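Local coordinates for pyridoxamine 5-phosphate-dependent dehydrase (Escherichia coli, PDB 3B8X), which removes the C3'-hydroxyl group of GDP-4-keto-6-deoxy-D-mannose by a coupled, pyridoxal phosphate-dependent transamination and deoxygenation, a step toward the O-antigen sugar L-colitose, at residues B[193-198]-B[255-260]; B[10-15]-B[262-267]; B[211-216]-B[243-248]. The protein carries 1 engineered substitution. One frame throughout, in Å; residues are numbered along the deposited sequence.

Contact 1: residues B[193-198]-B[255-260]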
# COMPACT_ATOMS: atom_id res chain seq x y z
N ALA B 193 -18.06 3.93 -0.20
CA ALA B 193 -16.96 4.25 0.70
C ALA B 193 -16.73 3.23 1.79
O ALA B 193 -17.65 2.86 2.49
CB ALA B 193 -17.21 5.63 1.29
N THR B 194 -15.50 2.75 1.93
CA THR B 194 -15.18 1.73 2.92
C THR B 194 -14.00 2.26 3.74
O THR B 194 -13.10 1.52 4.14
CB THR B 194 -14.74 0.44 2.19
OG1 THR B 194 -13.61 0.72 1.35
CG2 THR B 194 -15.85 -0.03 1.30
N MET B 195 -14.00 3.56 3.99
CA MET B 195 -12.91 4.26 4.69
C MET B 195 -11.78 4.49 3.66
O MET B 195 -11.56 5.63 3.27
CB MET B 195 -12.47 3.52 5.97
CG MET B 195 -13.65 3.29 6.88
SD MET B 195 -13.19 2.73 8.54
CE MET B 195 -12.90 1.08 8.23
N GLU B 196 -11.09 3.44 3.21
CA GLU B 196 -10.16 3.51 2.10
C GLU B 196 -10.47 2.16 1.44
O GLU B 196 -11.00 1.26 2.12
CB GLU B 196 -8.69 3.54 2.56
CG GLU B 196 -8.24 4.85 3.20
CD GLU B 196 -7.55 5.82 2.27
OE1 GLU B 196 -7.50 5.64 1.03
OE2 GLU B 196 -7.06 6.81 2.80
N GLY B 197 -10.14 1.99 0.17
CA GLY B 197 -10.37 0.68 -0.42
C GLY B 197 -10.20 0.81 -1.93
O GLY B 197 -10.47 1.87 -2.50
N GLY B 198 -9.82 -0.31 -2.56
CA GLY B 198 -9.69 -0.35 -4.00
C GLY B 198 -10.04 -1.78 -4.45
O GLY B 198 -10.25 -2.65 -3.63
N GLU B 255 -10.61 -6.27 7.16
CA GLU B 255 -11.88 -7.00 7.13
C GLU B 255 -13.11 -6.06 7.25
O GLU B 255 -14.20 -6.30 6.69
CB GLU B 255 -11.88 -8.05 8.23
CG GLU B 255 -13.05 -8.92 8.12
CD GLU B 255 -12.96 -10.03 7.08
OE1 GLU B 255 -12.41 -9.89 5.95
OE2 GLU B 255 -13.53 -11.10 7.38
N MET B 256 -12.94 -4.96 7.99
CA MET B 256 -14.01 -4.01 8.16
C MET B 256 -14.38 -3.39 6.82
O MET B 256 -15.56 -3.13 6.56
CB MET B 256 -13.57 -2.89 9.11
CG MET B 256 -13.79 -3.25 10.56
SD MET B 256 -13.09 -1.83 11.39
CE MET B 256 -13.11 -2.26 13.11
N SER B 257 -13.37 -3.10 6.01
CA SER B 257 -13.65 -2.48 4.72
C SER B 257 -14.51 -3.38 3.84
O SER B 257 -15.36 -2.91 3.11
CB SER B 257 -12.39 -2.07 4.00
OG SER B 257 -11.85 -0.92 4.64
N GLY B 258 -14.24 -4.67 3.88
CA GLY B 258 -14.99 -5.64 3.09
C GLY B 258 -16.43 -5.71 3.63
O GLY B 258 -17.38 -5.73 2.87
N ALA B 259 -16.62 -5.65 4.94
CA ALA B 259 -17.96 -5.72 5.50
C ALA B 259 -18.78 -4.52 5.10
O ALA B 259 -19.93 -4.66 4.67
CB ALA B 259 -17.96 -5.91 7.01
N ILE B 260 -18.17 -3.35 5.24
CA ILE B 260 -18.83 -2.12 4.92
C ILE B 260 -19.17 -2.20 3.42
O ILE B 260 -20.27 -1.76 2.99
CB ILE B 260 -17.89 -0.91 5.13
CG1 ILE B 260 -17.58 -0.70 6.62
CG2 ILE B 260 -18.46 0.33 4.49
CD1 ILE B 260 -16.30 0.09 6.95
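Ile260 reaches from the first turns of helix 255-286 into the loop 193-198, and its two branches divide the work. From CB, which points at the loop, CG2 drops against the backbone: Ile260 CG2 lies 3.3 Å from Ala193 O and 3.9 Å from Thr194 CA. The other branch leaves through CG1, beside the backbone N (chi1 -68°), and ends at CD1, where Ile260 CD1 meets Met195 CE at 3.8 Å. The methionine arrives at about a right angle. Its chain bends at the sulfur (chi3 -80°), and this turns the terminal methyl back to the helix, where Met195 CE also touches Met256 CB at 4.1 Å.

One turn earlier, Ser257 supplies the polar link. Its hydroxyl donates to the loop carbonyl, with Ser257 OG 2.8 Å from Thr194 O and in the carbonyl plane. Thr194 O also takes a weak bond from Glu196 N, closing a classic gamma-turn around Met195, so that the helix serine grips the turn at its acceptor. Thr194 OG1 ties the turn from within by donating to Glu196 O (2.8 Å), approaching above that carbonyl plane. All these groups are buried.

Beyond the turn, Glu196 forms a salt bridge to Arg252 of the second subunit, and Gly197 touches the bound GDP-perosamine-cofactor adduct. A tight connection into strand 198-202, backed by a long helix, thus borders an active site at the dimer interface, as in the aspartate aminotransferase fold.

Contact 2: residues B[10-15]-B[262-267]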
# COMPACT_ATOMS: atom_id res chain seq x y z
N SER B 10 -20.56 13.56 1.06
CA SER B 10 -21.29 13.40 2.32
C SER B 10 -21.24 11.90 2.67
O SER B 10 -20.68 11.09 1.92
CB SER B 10 -22.71 13.97 2.23
OG SER B 10 -23.44 13.49 1.11
N SER B 11 -21.73 11.55 3.85
CA SER B 11 -21.70 10.13 4.25
C SER B 11 -22.65 9.30 3.38
O SER B 11 -23.78 9.74 3.11
CB SER B 11 -22.10 9.97 5.72
OG SER B 11 -22.05 8.62 6.13
N THR B 12 -22.22 8.09 3.00
CA THR B 12 -23.05 7.16 2.22
C THR B 12 -23.46 6.00 3.13
O THR B 12 -24.05 5.03 2.67
CB THR B 12 -22.23 6.55 1.09
OG1 THR B 12 -21.08 5.92 1.66
CG2 THR B 12 -21.80 7.64 0.17
N TRP B 13 -23.16 6.11 4.43
CA TRP B 13 -23.46 5.06 5.37
C TRP B 13 -24.71 5.33 6.19
O TRP B 13 -25.08 6.48 6.47
CB TRP B 13 -22.36 4.94 6.42
CG TRP B 13 -21.01 4.52 5.93
CD1 TRP B 13 -20.65 4.20 4.66
CD2 TRP B 13 -19.88 4.24 6.75
NE1 TRP B 13 -19.34 3.78 4.63
CE2 TRP B 13 -18.84 3.83 5.91
CE3 TRP B 13 -19.65 4.32 8.13
CZ2 TRP B 13 -17.54 3.58 6.39
CZ3 TRP B 13 -18.38 4.03 8.62
CH2 TRP B 13 -17.33 3.67 7.74
N ASP B 14 -25.30 4.22 6.60
CA ASP B 14 -26.43 4.20 7.52
C ASP B 14 -26.18 3.17 8.58
O ASP B 14 -25.05 2.68 8.75
CB ASP B 14 -27.86 4.16 6.92
CG ASP B 14 -28.19 2.90 6.14
OD1 ASP B 14 -27.45 1.90 6.21
OD2 ASP B 14 -29.21 2.92 5.41
N ASP B 15 -27.22 2.85 9.32
CA ASP B 15 -27.08 1.88 10.38
C ASP B 15 -26.44 0.60 9.84
O ASP B 15 -25.71 -0.07 10.58
CB ASP B 15 -28.43 1.58 11.04
CG ASP B 15 -29.46 0.96 10.06
OD1 ASP B 15 -30.15 1.71 9.33
OD2 ASP B 15 -29.59 -0.29 10.03
N ILE B 262 -19.90 -4.55 1.39
CA ILE B 262 -21.01 -5.40 0.99
C ILE B 262 -22.32 -4.63 1.11
O ILE B 262 -23.19 -4.74 0.26
CB ILE B 262 -21.09 -6.57 1.97
CG1 ILE B 262 -19.97 -7.57 1.64
CG2 ILE B 262 -22.51 -7.13 2.01
CD1 ILE B 262 -19.49 -8.44 2.85
N GLU B 263 -22.38 -3.80 2.16
CA GLU B 263 -23.58 -3.04 2.46
C GLU B 263 -23.67 -2.01 1.37
O GLU B 263 -24.74 -1.80 0.84
CB GLU B 263 -23.47 -2.38 3.84
CG GLU B 263 -23.54 -3.36 5.01
CD GLU B 263 -24.64 -4.42 4.89
OE1 GLU B 263 -25.69 -4.18 4.24
OE2 GLU B 263 -24.46 -5.49 5.48
N GLN B 264 -22.54 -1.39 1.05
CA GLN B 264 -22.46 -0.32 0.03
C GLN B 264 -22.92 -0.80 -1.35
O GLN B 264 -23.65 -0.10 -2.04
CB GLN B 264 -21.03 0.26 -0.02
CG GLN B 264 -20.63 1.09 1.21
CD GLN B 264 -21.29 2.46 1.27
OE1 GLN B 264 -20.80 3.42 0.69
NE2 GLN B 264 -22.42 2.55 2.00
N LEU B 265 -22.49 -1.99 -1.76
CA LEU B 265 -22.86 -2.55 -3.05
C LEU B 265 -24.39 -2.66 -3.16
O LEU B 265 -24.96 -2.49 -4.23
CB LEU B 265 -22.21 -3.92 -3.31
CG LEU B 265 -20.67 -3.91 -3.52
CD1 LEU B 265 -20.06 -5.25 -3.80
CD2 LEU B 265 -20.27 -3.03 -4.68
N LYS B 266 -25.07 -2.93 -2.06
CA LYS B 266 -26.51 -3.01 -2.19
C LYS B 266 -27.13 -1.67 -2.47
O LYS B 266 -28.16 -1.58 -3.14
CB LYS B 266 -27.13 -3.62 -0.96
CG LYS B 266 -26.42 -4.88 -0.54
CD LYS B 266 -26.91 -5.29 0.82
CE LYS B 266 -26.81 -6.77 1.02
NZ LYS B 266 -27.21 -7.18 2.38
N LYS B 267 -26.51 -0.60 -1.97
CA LYS B 267 -27.10 0.71 -2.16
C LYS B 267 -26.71 1.35 -3.49
O LYS B 267 -27.35 2.29 -3.95
CB LYS B 267 -26.67 1.65 -1.02
CG LYS B 267 -27.44 1.46 0.31
CD LYS B 267 -26.62 1.97 1.48
CE LYS B 267 -27.32 1.83 2.84
NZ LYS B 267 -26.41 1.17 3.72
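Thr12 holds OG1 between its backbone N and carbonyl carbon (chi1 57°), while Gln264 folds at chi2 (-74°); together these turns set the glutamine amide against the threonine's hydroxyl and main chain. Thr12 OG1 donates to Gln264 OE1 at 2.7 Å. Gln264 NE2 returns a bond to Thr12 O, 3.0 Å long and nearly straight (166°), lying in its own amide plane but coming from above the carbonyl plane. One residue thus occupies both ends of the amide. Trp13 CD1 lies 3.6 Å from Gln264 NE2, the indole and amide planes steeply inclined.

Further along, Lys267 stretches from the helix to the carboxylate of Asp14. The salt bridge is short, Lys267 NZ to Asp14 OD1 2.8 Å, and the ammonium sits above the carboxylate plane. Asp14 is also the N-cap of helix 15-27, its OD1 accepting from Leu16 N.

Donors at one end and acceptors at the other fix the amide's rotation: Ala193 N adds a second donor to Gln264 OE1, and the Glu17 carboxylate a second acceptor, beside Thr12 O, to Gln264 NE2. Glu17 also pairs with Lys267, so the lysine bridges two carboxylates and probably helps keep both ionised beside the helix start.

Contact 3: residues B[211-216]-B[243-248]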
# COMPACT_ATOMS: atom_id res chain seq x y z
N LEU B 211 -2.67 -11.62 -8.96
CA LEU B 211 -3.11 -10.53 -8.08
C LEU B 211 -3.18 -11.03 -6.64
O LEU B 211 -2.71 -10.36 -5.71
CB LEU B 211 -4.47 -9.95 -8.51
CG LEU B 211 -4.34 -9.18 -9.85
CD1 LEU B 211 -5.69 -8.93 -10.52
CD2 LEU B 211 -3.61 -7.82 -9.66
N LEU B 212 -3.75 -12.22 -6.45
CA LEU B 212 -3.90 -12.79 -5.11
C LEU B 212 -2.56 -13.00 -4.42
O LEU B 212 -2.45 -12.88 -3.19
CB LEU B 212 -4.62 -14.12 -5.16
CG LEU B 212 -6.09 -14.04 -5.60
CD1 LEU B 212 -6.57 -15.47 -5.78
CD2 LEU B 212 -6.92 -13.32 -4.56
N CYS B 213 -1.55 -13.32 -5.21
CA CYS B 213 -0.20 -13.51 -4.68
C CYS B 213 0.50 -12.20 -4.31
O CYS B 213 1.06 -12.06 -3.22
CB CYS B 213 0.63 -14.25 -5.74
SG CYS B 213 2.40 -14.50 -5.35
N ILE B 214 0.49 -11.23 -5.23
CA ILE B 214 1.19 -9.98 -4.99
C ILE B 214 0.50 -9.01 -4.02
O ILE B 214 1.13 -8.04 -3.53
CB ILE B 214 1.65 -9.33 -6.26
CG1 ILE B 214 0.44 -8.99 -7.15
CG2 ILE B 214 2.72 -10.17 -6.91
CD1 ILE B 214 0.85 -8.12 -8.35
N ARG B 215 -0.79 -9.26 -3.77
CA ARG B 215 -1.53 -8.41 -2.83
C ARG B 215 -0.99 -8.69 -1.45
O ARG B 215 -1.10 -7.87 -0.56
CB ARG B 215 -3.01 -8.82 -2.67
CG ARG B 215 -3.71 -8.03 -1.56
CD ARG B 215 -5.20 -8.30 -1.63
NE ARG B 215 -5.52 -9.74 -1.52
CZ ARG B 215 -6.74 -10.26 -1.59
NH1 ARG B 215 -7.79 -9.48 -1.85
NH2 ARG B 215 -6.92 -11.57 -1.44
N ALA B 216 -0.47 -9.91 -1.25
CA ALA B 216 -0.08 -10.25 0.10
C ALA B 216 1.25 -10.96 0.21
O ALA B 216 1.30 -12.19 0.22
CB ALA B 216 -1.16 -11.11 0.77
N LYS B 243 6.18 -19.48 1.74
CA LYS B 243 6.80 -19.77 0.46
C LYS B 243 6.60 -18.44 -0.33
O LYS B 243 5.45 -17.99 -0.53
CB LYS B 243 5.96 -20.91 -0.13
CG LYS B 243 6.38 -21.42 -1.50
CD LYS B 243 6.39 -22.96 -1.47
CE LYS B 243 6.02 -23.64 -2.78
NZ LYS B 243 5.88 -25.12 -2.55
N PHE B 244 7.68 -17.82 -0.79
CA PHE B 244 7.62 -16.53 -1.48
C PHE B 244 7.96 -16.66 -2.96
O PHE B 244 9.08 -17.04 -3.29
CB PHE B 244 8.58 -15.60 -0.76
CG PHE B 244 8.14 -15.26 0.62
CD1 PHE B 244 8.93 -15.58 1.73
CD2 PHE B 244 6.91 -14.65 0.83
CE1 PHE B 244 8.54 -15.22 3.03
CE2 PHE B 244 6.50 -14.31 2.15
CZ PHE B 244 7.33 -14.61 3.24
N VAL B 245 7.02 -16.30 -3.84
CA VAL B 245 7.16 -16.54 -5.29
C VAL B 245 7.08 -15.45 -6.34
O VAL B 245 7.47 -15.68 -7.49
CB VAL B 245 6.21 -17.70 -5.73
CG1 VAL B 245 6.49 -18.92 -4.84
CG2 VAL B 245 4.71 -17.32 -5.56
N LEU B 246 6.54 -14.28 -5.99
CA LEU B 246 6.50 -13.13 -6.90
C LEU B 246 6.88 -11.92 -6.04
O LEU B 246 6.53 -11.89 -4.84
CB LEU B 246 5.08 -12.95 -7.46
CG LEU B 246 4.78 -13.96 -8.57
CD1 LEU B 246 3.39 -13.71 -9.01
CD2 LEU B 246 5.75 -13.87 -9.75
N PRO B 247 7.59 -10.94 -6.62
CA PRO B 247 7.94 -9.72 -5.88
C PRO B 247 6.67 -8.86 -5.71
O PRO B 247 6.34 -8.06 -6.56
CB PRO B 247 8.99 -9.02 -6.77
CG PRO B 247 9.15 -9.89 -8.03
CD PRO B 247 7.99 -10.89 -8.04
N GLY B 248 5.97 -9.03 -4.59
CA GLY B 248 4.73 -8.29 -4.34
C GLY B 248 4.77 -7.25 -3.20
O GLY B 248 5.82 -6.67 -2.83
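Cys213 pushes its sulfur between two residues of the loop 243-248, with SG opposite the backbone N (chi1 176°) and aimed outward from the helix. Cys213 SG lies 3.7 Å from Val245 CG2 and equally far from Leu246 CB; the leucine's CG and CD1 follow along the same thiol, Leu246 CD1 coming to 3.9 Å from Cys213 SG. The second helix residue to engage is Ile214. With CG1 tucked between its N and carbonyl carbon (chi1 61°), the beta-branch CG2 is left to face the loop, and Ile214 CG2 touches Leu246 CB at 3.7 Å, the two side chains crossing at a slant. Leu246 is therefore shared, its CB wedged against both helix residues.

These segments form part of the large domain of the aspartate aminotransferase fold, where helix 205-214 packs on strand 51-55 and helix 58-68. The stretch following each segment leads to the active site: His217 and Asn250 both line a pocket for the bound adduct.

At Gly248 the loop closes in on the helix backbone itself. With no side chain between them, the CA atoms of Ile214 and Gly248 stand 4.0 Å apart, and Gly248 CA lies 3.7 Å from Ile214 O. Main-chain hydrogen bonds continue the approach just beyond, pairing Ile214 with Tyr249 and Arg215 with Val251. The loop is also covered by the second subunit, whose Tyr349 packs on Leu246 and Pro247 and whose Trp90 meets the Phe244 ring edge-to-face.

The three contacts are fully nested. Starting from the N terminus, residues 10-15 lead into helix 15-27 and meet 262-267, so contact 2 closes the outermost loop, spanning all the strands of the large mixed sheet but 351-354. Inside it, the loop 193-198 packs on 255-260, the beginning of the same long helix, and contact 1 closes a much shorter excursion. Contact 3 is innermost, joining helix 205-214 to the loop ahead of helix 255-286. Contacts 1 and 2 touch directly: Ala193 O and Trp13 NE1 form a probable hydrogen bond, and Met195 packs on Trp13. Contact 3 stands apart, its centre about 21 Å from that of contact 1; all three reach the second subunit, contact 2 through Trp13.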